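Local coordinates for hypothetical protein (Bacteroides ovatus, PDB 4EPS) that probably forms part of the tip of fimbriae, the filamentous cell-surface appendages that mediate adhesion and biofilm formation, at residues L48-I56 with T102-F110. Residues are numbered along the deposited sequence; the frame is centred on the assembly and turned at random. Where two conformers were deposited one is given.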
loop_
_atom_site.group_PDB
_atom_site.type_symbol
_atom_site.label_atom_id
_atom_site.label_comp_id
_atom_site.label_asym_id
_atom_site.label_seq_id
_atom_site.Cartn_x
_atom_site.Cartn_y
_atom_site.Cartn_z
ATOM N N LEU A 48 -10.176 52.077 26.253
ATOM C CA LEU A 48 -11.284 52.783 25.611
ATOM C C LEU A 48 -11.125 54.311 25.708
ATOM O O LEU A 48 -10.751 54.825 26.764
ATOM C CB LEU A 48 -12.592 52.341 26.298
ATOM C CG LEU A 48 -13.907 52.968 25.794
ATOM C CD1 LEU A 48 -14.218 52.536 24.367
ATOM C CD2 LEU A 48 -15.064 52.568 26.669
ATOM N N PHE A 49 -11.497 55.022 24.626
ATOM C CA PHE A 49 -11.531 56.488 24.544
ATOM C C PHE A 49 -12.881 56.977 24.028
ATOM O O PHE A 49 -13.453 56.367 23.117
ATOM C CB PHE A 49 -10.443 57.020 23.597
ATOM C CG PHE A 49 -9.019 56.805 24.040
ATOM C CD1 PHE A 49 -8.333 55.641 23.697
ATOM C CD2 PHE A 49 -8.328 57.807 24.727
ATOM C CE1 PHE A 49 -7.003 55.455 24.087
ATOM C CE2 PHE A 49 -6.994 57.624 25.107
ATOM C CZ PHE A 49 -6.341 56.450 24.793
ATOM N N ALA A 50 -13.358 58.107 24.564
ATOM C CA ALA A 50 -14.567 58.780 24.095
ATOM C C ALA A 50 -14.180 60.201 23.718
ATOM O O ALA A 50 -13.593 60.921 24.540
ATOM C CB ALA A 50 -15.649 58.778 25.169
ATOM N N VAL A 51 -14.450 60.584 22.465
ATOM C CA VAL A 51 -14.115 61.920 21.968
ATOM C C VAL A 51 -15.424 62.676 21.738
ATOM O O VAL A 51 -16.287 62.218 20.986
ATOM C CB VAL A 51 -13.220 61.837 20.707
ATOM C CG1 VAL A 51 -12.937 63.213 20.118
ATOM C CG2 VAL A 51 -11.909 61.117 21.024
ATOM N N LYS A 52 -15.560 63.835 22.393
ATOM C CA LYS A 52 -16.725 64.707 22.267
ATOM C C LYS A 52 -16.222 66.103 21.881
ATOM O O LYS A 52 -15.331 66.634 22.551
ATOM C CB LYS A 52 -17.504 64.730 23.596
ATOM C CG LYS A 52 -18.882 65.372 23.526
ATOM C CD LYS A 52 -19.246 66.008 24.860
ATOM C CE LYS A 52 -20.711 65.938 25.256
ATOM N NZ LYS A 52 -21.658 66.169 24.127
ATOM N N ASP A 53 -16.741 66.650 20.765
ATOM C CA ASP A 53 -16.427 67.983 20.221
ATOM C C ASP A 53 -14.901 68.251 20.117
ATOM O O ASP A 53 -14.431 69.323 20.498
ATOM C CB ASP A 53 -17.126 69.078 21.063
ATOM C CG ASP A 53 -18.647 68.956 21.089
ATOM O OD1 ASP A 53 -19.264 68.925 19.994
ATOM O OD2 ASP A 53 -19.218 68.904 22.201
ATOM N N GLY A 54 -14.158 67.264 19.612
ATOM C CA GLY A 54 -12.719 67.360 19.381
ATOM C C GLY A 54 -11.809 67.211 20.582
ATOM O O GLY A 54 -10.629 67.545 20.491
ATOM N N ALA A 55 -12.328 66.697 21.707
ATOM C CA ALA A 55 -11.535 66.466 22.919
ATOM C C ALA A 55 -11.904 65.133 23.571
ATOM O O ALA A 55 -13.081 64.766 23.600
ATOM C CB ALA A 55 -11.745 67.599 23.917
ATOM N N ILE A 56 -10.906 64.450 24.149
ATOM C CA ILE A 56 -11.128 63.212 24.888
ATOM C C ILE A 56 -11.830 63.554 26.207
ATOM O O ILE A 56 -11.410 64.485 26.901
ATOM C CB ILE A 56 -9.811 62.413 25.133
ATOM C CG1 ILE A 56 -9.060 62.119 23.812
ATOM C CG2 ILE A 56 -10.099 61.122 25.899
ATOM C CD1 ILE A 56 -7.558 61.746 23.972
ATOM N N THR A 102 -2.322 59.383 20.714
ATOM C CA THR A 102 -3.578 59.576 19.979
ATOM C C THR A 102 -3.525 60.874 19.162
ATOM O O THR A 102 -2.753 61.772 19.492
ATOM C CB THR A 102 -4.790 59.541 20.924
ATOM O OG1 THR A 102 -4.655 60.583 21.877
ATOM C CG2 THR A 102 -4.940 58.189 21.649
ATOM N N ASP A 103 -4.331 60.955 18.089
ATOM C CA ASP A 103 -4.386 62.116 17.197
ATOM C C ASP A 103 -5.828 62.559 16.959
ATOM O O ASP A 103 -6.600 61.864 16.285
ATOM C CB ASP A 103 -3.697 61.786 15.861
ATOM C CG ASP A 103 -3.595 62.927 14.848
ATOM O OD1 ASP A 103 -3.858 64.086 15.225
ATOM O OD2 ASP A 103 -3.192 62.660 13.693
ATOM N N LEU A 104 -6.173 63.746 17.476
ATOM C CA LEU A 104 -7.513 64.320 17.327
ATOM C C LEU A 104 -7.666 65.128 16.025
ATOM O O LEU A 104 -8.792 65.316 15.566
ATOM C CB LEU A 104 -7.843 65.225 18.531
ATOM C CG LEU A 104 -7.937 64.538 19.893
ATOM C CD1 LEU A 104 -7.763 65.554 21.022
ATOM C CD2 LEU A 104 -9.251 63.795 20.044
ATOM N N ILE A 105 -6.549 65.596 15.434
ATOM C CA ILE A 105 -6.563 66.435 14.227
ATOM C C ILE A 105 -6.698 65.563 12.971
ATOM O O ILE A 105 -7.629 65.784 12.192
ATOM C CB ILE A 105 -5.334 67.401 14.183
ATOM C CG1 ILE A 105 -5.452 68.485 15.283
ATOM C CG2 ILE A 105 -5.160 68.069 12.803
ATOM C CD1 ILE A 105 -4.581 68.255 16.523
ATOM N N GLY A 106 -5.807 64.578 12.809
ATOM C CA GLY A 106 -5.805 63.658 11.676
ATOM C C GLY A 106 -7.019 62.751 11.583
ATOM O O GLY A 106 -7.848 62.715 12.501
ATOM N N ASP A 107 -7.117 61.999 10.461
ATOM C CA ASP A 107 -8.248 61.100 10.219
ATOM C C ASP A 107 -8.006 59.693 10.828
ATOM O O ASP A 107 -8.890 58.826 10.751
ATOM C CB ASP A 107 -8.556 61.013 8.710
ATOM C CG ASP A 107 -8.826 62.361 8.055
ATOM O OD1 ASP A 107 -9.815 63.028 8.445
ATOM O OD2 ASP A 107 -8.047 62.751 7.156
ATOM N N ASP A 108 -6.838 59.481 11.473
ATOM C CA ASP A 108 -6.509 58.209 12.130
ATOM C C ASP A 108 -6.169 58.482 13.599
ATOM O O ASP A 108 -5.048 58.888 13.914
ATOM C CB ASP A 108 -5.359 57.491 11.388
ATOM C CG ASP A 108 -4.860 56.190 12.017
ATOM O OD1 ASP A 108 -5.530 55.675 12.950
ATOM O OD2 ASP A 108 -3.790 55.713 11.607
ATOM N N PHE A 109 -7.145 58.243 14.505
ATOM C CA PHE A 109 -6.973 58.522 15.937
ATOM C C PHE A 109 -5.763 57.812 16.569
ATOM O O PHE A 109 -5.175 58.358 17.496
ATOM C CB PHE A 109 -8.242 58.140 16.706
ATOM C CG PHE A 109 -8.268 58.482 18.182
ATOM C CD1 PHE A 109 -8.494 59.789 18.608
ATOM C CD2 PHE A 109 -8.140 57.486 19.145
ATOM C CE1 PHE A 109 -8.550 60.100 19.970
ATOM C CE2 PHE A 109 -8.232 57.790 20.509
ATOM C CZ PHE A 109 -8.441 59.097 20.916
ATOM N N PHE A 110 -5.424 56.585 16.119
ATOM C CA PHE A 110 -4.302 55.868 16.728
ATOM C C PHE A 110 -3.010 55.890 15.860
ATOM O O PHE A 110 -2.103 55.081 16.093
ATOM C CB PHE A 110 -4.708 54.419 17.033
ATOM C CG PHE A 110 -5.767 54.272 18.107
ATOM C CD1 PHE A 110 -5.459 54.496 19.450
ATOM C CD2 PHE A 110 -7.049 53.840 17.786
ATOM C CE1 PHE A 110 -6.426 54.308 20.451
ATOM C CE2 PHE A 110 -8.017 53.658 18.783
ATOM C CZ PHE A 110 -7.696 53.879 20.109
#
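An apolar side-chain contact, without a hydrogen bond across it, packs the loop before helix 111-115 against one face of the hairpin made by strands 45-52 and 55-67, where Phe49, Val51 and Ile56 meet Thr102, Leu104, Phe109 and Phe110. Its inner end is an aromatic cluster. The Phe109 ring turns its edge to the face of Phe49 in a T-shaped pair, with centroids 5.4 Å apart and planes at 70°; its CE2 comes 3.7 Å from Phe49 CG. Phe109 reaches the hairpin because its CG stands anti to the backbone N (chi1 -175°), and Tyr89 of the adjoining strand 87-92 stacks on its ring. Over the face of Phe49, Thr102 CG2 makes a CH-pi contact 4.2 Å from the ring centroid, while Phe110 meets the same ring obliquely, CE1 to CE1 at 3.9 Å. Were Phe49 cut back to an alanine, the edge of Phe109 and the methyl of Thr102 would probably lose the ring face they share, and a gap would be likely to open beside Phe110. In the fimbrillin-like region, a family of the transthyretin clan, the hairpin turns through a type I' beta turn from Lys52 to Ala55, with Asp53 and Gly54 at its corners. Leu104 lies near this turn: its CD2 touches Val51 CG1 at 3.7 Å and its CD1 approaches Gly54 O at 3.5 Å. Between the two ends, Val51 CG2 packs against Phe109 CE1, and Ile56 CD1 lies near the plane of the Phe109 ring at its edge. Asp103 OD1 accepts from Ile105 N in an Asx turn and, nearly straight at 170°, from Gly106 N, extending it to an Asx motif; both donors approach above the same carboxylate face.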